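Local coordinates for protein beta-N-acetylhexosaminidase (Beutenbergia cavernae, PDB 5BU9) that probably hydrolyses terminal non-reducing N-acetyl-D-hexosamine residues from N-acetyl-beta-D-hexosaminides, as a glycoside hydrolase of family 3, at residues 32-42 / 68-79; 201-209 / 232-240. All coordinates share one frame; numbering follows the deposited sequence.

Interaction 1 is a buried contact, and interaction 2 is a smaller, partly buried one nearer the surface. They lie on opposite sides of the chain's centre, with nearest atoms about 13 Å apart. Both pair parallel strands. Interaction 1 joins two neighbouring strands of the main sheet, 39-43 and 75-82, and also the helix ends that precede them. Interaction 2 joins the short strands 203-204 and 234-235, which form a separate two-stranded sheet. Aliphatic side chains dominate 32-42 / 68-79, with polar contacts at His-36, Asn-39 and Thr-78. In 201-209 / 232-240 a carboxylate shapes the loop after the first strand, and two waters link that loop to Gln-237.

Interaction 1 of 2, residues 32-42 / 68-79; sequences ITASHVGNVFL and ATGGVPLLVATD
Leu-74 reaches toward Ile-32 tip to tip, their CD1 atoms 4.0 Å apart. The same methyl of Leu-74 meets Val-40 CG2, and the other, CD2, lies against Gly-38 O. Val-76 CG1 touches both Val-40 CG2 and Leu-42 CD1. Helix 50-61 covers this face through Leu-60, Val-57 and Thr-53. At the helix ends, the imidazole of His-36 turns its edge to Ala-68 O. His-36 ND1 donates over 2.9 Å to Ala-68 O, which lies in the ring plane; the N-H...O angle is a bent 143°. A leucine in place of His-36 would probably leave Ala-68 O without this donor and loosen the link between the two helix ends.

Strands 39-42 and 75-78 run parallel, as neighbours in the TIM-barrel-type domain of family 3. Val-40 N donates to Leu-75 O (2.9 Å), and Val-40 O accepts from Ala-77 N. Leu-42 N returns to Ala-77 O. On the face away from Val-40 and Val-76, Asn-39 and Leu-75 run alongside each other in the same direction. Asn-39 OD1 is held mainly by Lys-337 NZ; Leu-75 N adds a weak bond (3.4 Å). CG anti to the backbone N (chi1 169°) places the Phe-41 ring beside Asp-79. The carboxylate meets the ring edge, Phe-41 CE1 3.5 Å from Asp-79 OD1, with the planes 73° apart. Thr-78 OG1 donates to Leu-42 O at 2.8 Å.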
loop_
_atom_site.group_PDB
_atom_site.type_symbol
_atom_site.label_atom_id
_atom_site.label_comp_id
_atom_site.label_asym_id
_atom_site.label_seq_id
_atom_site.Cartn_x
_atom_site.Cartn_y
_atom_site.Cartn_z
ATOM N N ILE A 32 -2.084 -18.197 0.292
ATOM C CA ILE A 32 -0.904 -18.450 1.103
ATOM C C ILE A 32 -0.373 -19.886 0.962
ATOM O O ILE A 32 0.817 -20.098 0.762
ATOM C CB ILE A 32 -1.174 -18.176 2.584
ATOM C CG1 ILE A 32 -1.609 -16.745 2.809
ATOM C CG2 ILE A 32 0.059 -18.452 3.398
ATOM C CD1 ILE A 32 -2.059 -16.513 4.243
ATOM N N THR A 33 -1.240 -20.878 1.109
ATOM C CA THR A 33 -0.786 -22.273 1.155
ATOM C C THR A 33 -0.444 -22.811 -0.225
ATOM O O THR A 33 0.582 -23.434 -0.405
ATOM C CB THR A 33 -1.851 -23.200 1.786
ATOM O OG1 THR A 33 -2.228 -22.678 3.053
ATOM C CG2 THR A 33 -1.281 -24.611 2.008
ATOM N N ALA A 34 -1.297 -22.565 -1.212
ATOM C CA ALA A 34 -1.078 -23.159 -2.533
ATOM C C ALA A 34 -0.291 -22.252 -3.460
ATOM O O ALA A 34 0.439 -22.748 -4.305
ATOM C CB ALA A 34 -2.412 -23.527 -3.170
ATOM N N SER A 35 -0.415 -20.931 -3.303
ATOM C CA SER A 35 0.324 -20.015 -4.175
ATOM C C SER A 35 1.511 -19.315 -3.469
ATOM O O SER A 35 2.187 -18.482 -4.060
ATOM C CB SER A 35 -0.635 -18.972 -4.769
ATOM O OG SER A 35 -1.504 -19.561 -5.721
ATOM N N HIS A 36 1.749 -19.649 -2.209
ATOM C CA HIS A 36 2.882 -19.109 -1.433
ATOM C C HIS A 36 2.814 -17.586 -1.254
ATOM O O HIS A 36 3.839 -16.932 -0.991
ATOM C CB HIS A 36 4.229 -19.517 -2.079
ATOM C CG HIS A 36 4.282 -20.955 -2.499
ATOM N ND1 HIS A 36 4.539 -21.979 -1.612
ATOM C CD2 HIS A 36 4.079 -21.543 -3.706
ATOM C CE1 HIS A 36 4.480 -23.139 -2.252
ATOM N NE2 HIS A 36 4.213 -22.902 -3.524
ATOM N N VAL A 37 1.621 -17.010 -1.380
ATOM C CA VAL A 37 1.469 -15.574 -1.109
ATOM C C VAL A 37 1.913 -15.246 0.325
ATOM O O VAL A 37 1.580 -15.952 1.296
ATOM C CB VAL A 37 0.034 -15.122 -1.363
ATOM C CG1 VAL A 37 -0.168 -13.676 -0.915
ATOM C CG2 VAL A 37 -0.265 -15.267 -2.851
ATOM N N GLY A 38 2.698 -14.187 0.451
ATOM C CA GLY A 38 3.433 -13.942 1.681
ATOM C C GLY A 38 2.936 -12.778 2.519
ATOM O O GLY A 38 3.479 -12.507 3.599
ATOM N N ASN A 39 1.881 -12.109 2.046
ATOM C CA ASN A 39 1.353 -10.952 2.738
ATOM C C ASN A 39 -0.155 -10.911 2.580
ATOM O O ASN A 39 -0.671 -11.360 1.567
ATOM C CB ASN A 39 1.962 -9.659 2.201
ATOM C CG ASN A 39 3.469 -9.735 2.060
ATOM O OD1 ASN A 39 4.195 -9.704 3.045
ATOM N ND2 ASN A 39 3.945 -9.839 0.818
ATOM N N VAL A 40 -0.852 -10.359 3.578
ATOM C CA VAL A 40 -2.295 -10.244 3.522
ATOM C C VAL A 40 -2.772 -8.844 3.877
ATOM O O VAL A 40 -2.055 -8.034 4.462
ATOM C CB VAL A 40 -2.971 -11.287 4.423
ATOM C CG1 VAL A 40 -2.654 -12.682 3.936
ATOM C CG2 VAL A 40 -2.501 -11.128 5.837
ATOM N N PHE A 41 -4.008 -8.580 3.498
ATOM C CA PHE A 41 -4.612 -7.291 3.683
ATOM C C PHE A 41 -6.045 -7.514 4.159
ATOM O O PHE A 41 -6.790 -8.250 3.533
ATOM C CB PHE A 41 -4.594 -6.493 2.375
ATOM C CG PHE A 41 -5.418 -5.258 2.424
ATOM C CD1 PHE A 41 -4.899 -4.086 2.954
ATOM C CD2 PHE A 41 -6.734 -5.262 1.973
ATOM C CE1 PHE A 41 -5.685 -2.925 3.016
ATOM C CE2 PHE A 41 -7.515 -4.113 2.019
ATOM C CZ PHE A 41 -6.982 -2.940 2.554
ATOM N N LEU A 42 -6.442 -6.881 5.250
ATOM C CA LEU A 42 -7.837 -6.995 5.725
ATOM C C LEU A 42 -8.712 -5.895 5.130
ATOM O O LEU A 42 -8.458 -4.707 5.372
ATOM C CB LEU A 42 -7.881 -6.946 7.258
ATOM C CG LEU A 42 -7.653 -8.293 7.947
ATOM C CD1 LEU A 42 -6.270 -8.802 7.776
ATOM C CD2 LEU A 42 -7.994 -8.189 9.430
ATOM N N ALA A 68 4.785 -23.293 2.817
ATOM C CA ALA A 68 4.018 -22.164 2.298
ATOM C C ALA A 68 4.904 -20.961 1.951
ATOM O O ALA A 68 4.910 -20.498 0.823
ATOM C CB ALA A 68 2.956 -21.756 3.288
ATOM N N THR A 69 5.653 -20.459 2.926
ATOM C CA THR A 69 6.389 -19.208 2.753
ATOM C C THR A 69 7.835 -19.320 3.249
ATOM O O THR A 69 8.467 -18.304 3.576
ATOM C CB THR A 69 5.711 -18.045 3.512
ATOM O OG1 THR A 69 5.721 -18.344 4.913
ATOM C CG2 THR A 69 4.276 -17.897 3.091
ATOM N N GLY A 70 8.346 -20.547 3.349
ATOM C CA GLY A 70 9.685 -20.763 3.898
ATOM C C GLY A 70 9.798 -20.273 5.334
ATOM O O GLY A 70 10.894 -19.929 5.804
ATOM N N GLY A 71 8.660 -20.255 6.032
ATOM C CA GLY A 71 8.602 -19.786 7.403
ATOM C C GLY A 71 8.598 -18.268 7.548
ATOM O O GLY A 71 8.527 -17.751 8.654
ATOM N N VAL A 72 8.670 -17.543 6.436
ATOM C CA VAL A 72 8.639 -16.088 6.481
ATOM C C VAL A 72 7.272 -15.583 6.951
ATOM O O VAL A 72 6.233 -15.994 6.429
ATOM C CB VAL A 72 8.994 -15.505 5.131
ATOM C CG1 VAL A 72 8.780 -13.993 5.140
ATOM C CG2 VAL A 72 10.452 -15.836 4.827
ATOM N N PRO A 73 7.271 -14.694 7.954
ATOM C CA PRO A 73 5.984 -14.232 8.495
ATOM C C PRO A 73 5.257 -13.289 7.535
ATOM O O PRO A 73 5.865 -12.716 6.646
ATOM C CB PRO A 73 6.369 -13.531 9.810
ATOM C CG PRO A 73 7.864 -13.279 9.717
ATOM C CD PRO A 73 8.416 -14.356 8.824
ATOM N N LEU A 74 3.945 -13.177 7.702
ATOM C CA LEU A 74 3.123 -12.280 6.904
ATOM C C LEU A 74 3.335 -10.827 7.303
ATOM O O LEU A 74 3.465 -10.513 8.481
ATOM C CB LEU A 74 1.638 -12.629 7.071
ATOM C CG LEU A 74 1.187 -14.069 6.793
ATOM C CD1 LEU A 74 -0.318 -14.270 7.076
ATOM C CD2 LEU A 74 1.556 -14.428 5.341
ATOM N N LEU A 75 3.384 -9.950 6.308
ATOM C CA LEU A 75 2.966 -8.577 6.498
ATOM C C LEU A 75 1.421 -8.638 6.562
ATOM O O LEU A 75 0.754 -9.237 5.692
ATOM C CB LEU A 75 3.468 -7.665 5.367
ATOM C CG LEU A 75 4.949 -7.304 5.483
ATOM C CD1 LEU A 75 5.468 -6.694 4.194
ATOM C CD2 LEU A 75 5.202 -6.344 6.650
ATOM N N VAL A 76 0.860 -8.086 7.633
ATOM C CA VAL A 76 -0.583 -8.060 7.817
ATOM C C VAL A 76 -1.003 -6.596 7.818
ATOM O O VAL A 76 -0.720 -5.852 8.762
ATOM C CB VAL A 76 -1.017 -8.753 9.125
ATOM C CG1 VAL A 76 -2.503 -8.846 9.160
ATOM C CG2 VAL A 76 -0.375 -10.116 9.269
ATOM N N ALA A 77 -1.653 -6.188 6.745
ATOM C CA ALA A 77 -1.956 -4.793 6.519
ATOM C C ALA A 77 -3.428 -4.558 6.588
ATOM O O ALA A 77 -4.211 -5.484 6.357
ATOM C CB ALA A 77 -1.438 -4.360 5.129
ATOM N N THR A 78 -3.819 -3.317 6.864
ATOM C CA THR A 78 -5.195 -2.900 6.590
ATOM C C THR A 78 -5.171 -1.406 6.249
ATOM O O THR A 78 -4.115 -0.771 6.279
ATOM C CB THR A 78 -6.174 -3.201 7.771
ATOM O OG1 THR A 78 -7.507 -2.908 7.359
ATOM C CG2 THR A 78 -5.866 -2.348 8.971
ATOM N N ASP A 79 -6.326 -0.871 5.886
ATOM C CA ASP A 79 -6.502 0.564 5.634
ATOM C C ASP A 79 -7.007 1.290 6.865
ATOM O O ASP A 79 -8.241 1.415 7.025
ATOM C CB ASP A 79 -7.522 0.818 4.508
ATOM C CG ASP A 79 -6.909 0.765 3.109
ATOM O OD1 ASP A 79 -5.667 0.615 2.964
ATOM O OD2 ASP A 79 -7.695 0.884 2.144
HETATM O O HOH W 1 5.455 -14.505 4.224
#

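Interaction 2 of 2, residues 201-209 / 232-240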
loop_
_atom_site.group_PDB
_atom_site.type_symbol
_atom_site.label_atom_id
_atom_site.label_comp_id
_atom_site.label_asym_id
_atom_site.label_seq_id
_atom_site.Cartn_x
_atom_site.Cartn_y
_atom_site.Cartn_z
ATOM N N GLY A 201 -8.672 5.550 -17.856
ATOM C CA GLY A 201 -8.153 6.695 -18.590
ATOM C C GLY A 201 -8.026 7.922 -17.700
ATOM O O GLY A 201 -8.120 9.055 -18.175
ATOM N N VAL A 202 -7.849 7.709 -16.398
ATOM C CA VAL A 202 -7.655 8.828 -15.486
ATOM C C VAL A 202 -6.287 9.431 -15.676
ATOM O O VAL A 202 -5.256 8.764 -15.527
ATOM C CB VAL A 202 -7.825 8.435 -14.039
ATOM C CG1 VAL A 202 -7.489 9.647 -13.179
ATOM C CG2 VAL A 202 -9.228 7.978 -13.779
ATOM N N VAL A 203 -6.293 10.699 -16.042
ATOM C CA VAL A 203 -5.077 11.433 -16.364
ATOM C C VAL A 203 -4.997 12.625 -15.428
ATOM O O VAL A 203 -5.956 13.403 -15.330
ATOM C CB VAL A 203 -5.039 11.920 -17.834
ATOM C CG1 VAL A 203 -3.819 12.895 -18.033
ATOM C CG2 VAL A 203 -4.945 10.755 -18.770
ATOM N N ASP A 204 -3.874 12.745 -14.728
ATOM C CA ASP A 204 -3.516 13.954 -13.983
ATOM C C ASP A 204 -2.701 14.814 -14.954
ATOM O O ASP A 204 -1.648 14.380 -15.437
ATOM C CB ASP A 204 -2.716 13.594 -12.721
ATOM C CG ASP A 204 -2.094 14.807 -12.021
ATOM O OD1 ASP A 204 -1.538 15.696 -12.691
ATOM O OD2 ASP A 204 -2.119 14.856 -10.769
ATOM N N ASP A 205 -3.173 16.029 -15.231
ATOM C CA ASP A 205 -2.498 16.923 -16.174
ATOM C C ASP A 205 -1.711 18.077 -15.525
ATOM O O ASP A 205 -1.301 18.982 -16.236
ATOM C CB ASP A 205 -3.515 17.513 -17.174
ATOM C CG ASP A 205 -4.552 18.420 -16.528
ATOM O OD1 ASP A 205 -4.691 18.412 -15.282
ATOM O OD2 ASP A 205 -5.245 19.142 -17.285
ATOM N N VAL A 206 -1.513 18.059 -14.204
ATOM C CA VAL A 206 -0.905 19.212 -13.509
ATOM C C VAL A 206 0.247 18.840 -12.585
ATOM O O VAL A 206 1.111 19.670 -12.338
ATOM C CB VAL A 206 -1.958 19.983 -12.698
ATOM C CG1 VAL A 206 -2.878 20.753 -13.623
ATOM C CG2 VAL A 206 -2.751 19.002 -11.832
ATOM N N THR A 207 0.252 17.611 -12.059
ATOM C CA THR A 207 1.297 17.178 -11.122
ATOM C C THR A 207 2.595 16.899 -11.868
ATOM O O THR A 207 2.631 15.978 -12.697
ATOM C CB THR A 207 0.855 15.896 -10.320
ATOM O OG1 THR A 207 -0.352 16.156 -9.584
ATOM C CG2 THR A 207 1.958 15.407 -9.381
ATOM N N THR A 208 3.637 17.695 -11.577
ATOM C CA THR A 208 5.012 17.483 -12.071
ATOM C C THR A 208 5.883 16.836 -10.992
ATOM O O THR A 208 5.426 16.636 -9.870
ATOM C CB THR A 208 5.705 18.793 -12.488
ATOM O OG1 THR A 208 6.097 19.502 -11.309
ATOM C CG2 THR A 208 4.761 19.680 -13.320
ATOM N N ALA A 209 7.133 16.518 -11.334
ATOM C CA ALA A 209 8.098 15.963 -10.376
ATOM C C ALA A 209 8.456 16.988 -9.288
ATOM O O ALA A 209 8.954 16.625 -8.236
ATOM C CB ALA A 209 9.377 15.481 -11.109
ATOM N N THR A 232 -2.283 4.611 -9.717
ATOM C CA THR A 232 -2.427 4.050 -11.062
ATOM C C THR A 232 -2.858 5.108 -12.075
ATOM O O THR A 232 -3.058 4.799 -13.233
ATOM C CB THR A 232 -3.426 2.899 -11.135
ATOM O OG1 THR A 232 -4.671 3.342 -10.630
ATOM C CG2 THR A 232 -2.942 1.682 -10.341
ATOM N N ALA A 233 -2.981 6.355 -11.644
ATOM C CA ALA A 233 -3.297 7.462 -12.544
ATOM C C ALA A 233 -2.204 7.639 -13.598
ATOM O O ALA A 233 -1.064 7.241 -13.382
ATOM C CB ALA A 233 -3.478 8.758 -11.742
ATOM N N VAL A 234 -2.550 8.234 -14.735
ATOM C CA VAL A 234 -1.543 8.562 -15.744
ATOM C C VAL A 234 -1.135 10.008 -15.530
ATOM O O VAL A 234 -1.998 10.880 -15.462
ATOM C CB VAL A 234 -2.062 8.343 -17.163
ATOM C CG1 VAL A 234 -1.007 8.762 -18.116
ATOM C CG2 VAL A 234 -2.401 6.856 -17.394
ATOM N N TYR A 235 0.164 10.263 -15.380
ATOM C CA TYR A 235 0.656 11.618 -15.060
ATOM C C TYR A 235 1.271 12.267 -16.301
ATOM O O TYR A 235 2.430 12.038 -16.598
ATOM C CB TYR A 235 1.692 11.583 -13.900
ATOM C CG TYR A 235 1.015 11.222 -12.599
ATOM C CD1 TYR A 235 0.704 9.893 -12.298
ATOM C CD2 TYR A 235 0.597 12.219 -11.708
ATOM C CE1 TYR A 235 -0.005 9.556 -11.120
ATOM C CE2 TYR A 235 -0.107 11.894 -10.526
ATOM C CZ TYR A 235 -0.390 10.561 -10.239
ATOM O OH TYR A 235 -1.042 10.240 -9.084
ATOM N N SER A 236 0.480 13.083 -16.994
ATOM C CA SER A 236 0.886 13.786 -18.210
ATOM C C SER A 236 2.247 14.461 -18.136
ATOM O O SER A 236 3.018 14.418 -19.096
ATOM C CB SER A 236 -0.137 14.859 -18.551
ATOM O OG SER A 236 -1.273 14.300 -19.134
ATOM N N GLN A 237 2.543 15.085 -17.003
ATOM C CA GLN A 237 3.740 15.943 -16.905
ATOM C C GLN A 237 4.962 15.208 -16.379
ATOM O O GLN A 237 6.010 15.831 -16.166
ATOM C CB GLN A 237 3.481 17.144 -15.976
ATOM C CG GLN A 237 2.150 17.846 -16.213
ATOM C CD GLN A 237 2.055 18.401 -17.611
ATOM O OE1 GLN A 237 3.031 18.934 -18.140
ATOM N NE2 GLN A 237 0.888 18.253 -18.233
ATOM N N ILE A 238 4.818 13.911 -16.109
ATOM C CA ILE A 238 5.926 13.101 -15.592
ATOM C C ILE A 238 6.137 11.946 -16.542
ATOM O O ILE A 238 7.205 11.813 -17.125
ATOM C CB ILE A 238 5.679 12.594 -14.144
ATOM C CG1 ILE A 238 5.349 13.755 -13.200
ATOM C CG2 ILE A 238 6.916 11.878 -13.632
ATOM C CD1 ILE A 238 4.851 13.308 -11.824
ATOM N N ASP A 239 5.126 11.100 -16.704
ATOM C CA ASP A 239 5.192 10.059 -17.748
ATOM C C ASP A 239 3.815 9.733 -18.300
ATOM O O ASP A 239 3.036 9.027 -17.650
ATOM C CB ASP A 239 5.841 8.795 -17.205
ATOM C CG ASP A 239 5.861 7.646 -18.229
ATOM O OD1 ASP A 239 5.696 7.864 -19.437
ATOM O OD2 ASP A 239 6.059 6.498 -17.809
ATOM N N PRO A 240 3.521 10.234 -19.509
ATOM C CA PRO A 240 2.160 10.082 -20.058
ATOM C C PRO A 240 1.912 8.724 -20.715
ATOM O O PRO A 240 0.806 8.493 -21.193
ATOM C CB PRO A 240 2.067 11.200 -21.103
ATOM C CG PRO A 240 3.541 11.422 -21.572
ATOM C CD PRO A 240 4.394 11.116 -20.327
HETATM O O HOH W 2 0.976 15.051 -14.616
HETATM O O HOH W 3 7.798 16.557 -14.305
#
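Val-203 pairs with Val-234, and Asp-204 with Tyr-235, in a small two-stranded parallel sheet that continues into an Asx turn at Asp-204. It is separate from the main sheet, whose strand 227-230 precedes 234-235. Three backbone bonds join the segments: Val-234 N donates to Val-202 O, Asp-204 N to Val-234 O at 2.7 Å, and Ser-236 N to Asp-204 O.

Asp-204 OD1 accepts from Val-206 N and, through its syn lone pair, from Thr-207 N (2.7 Å, N-H...O 171°). These two bonds fix the carboxylate. The bond from Thr-207 OG1 to OD2 is very short.

The Tyr-235 ring packs on Asp-204 and Thr-207. Asp-204 CG, anti to the backbone N (chi1 170°), sets the carboxylate against the ring, the planes 35° apart. Thr-207 CB meets the ring edge, 3.9 Å from Tyr-235 CD2. Gly-188 and Ser-231 bond the Tyr-235 hydroxyl. Gln-237 CB lies on Thr-208 CG2, and its NE2 makes a weak bond to Asp-205 O. Ile-238 CG1 rests on Thr-207 O.

One water lies within bonding distance of Asp-204 O and Thr-207 O and accepts from Gln-237 N. Another accepts from Ala-209 N and donates to Gln-237 O at 2.7 Å.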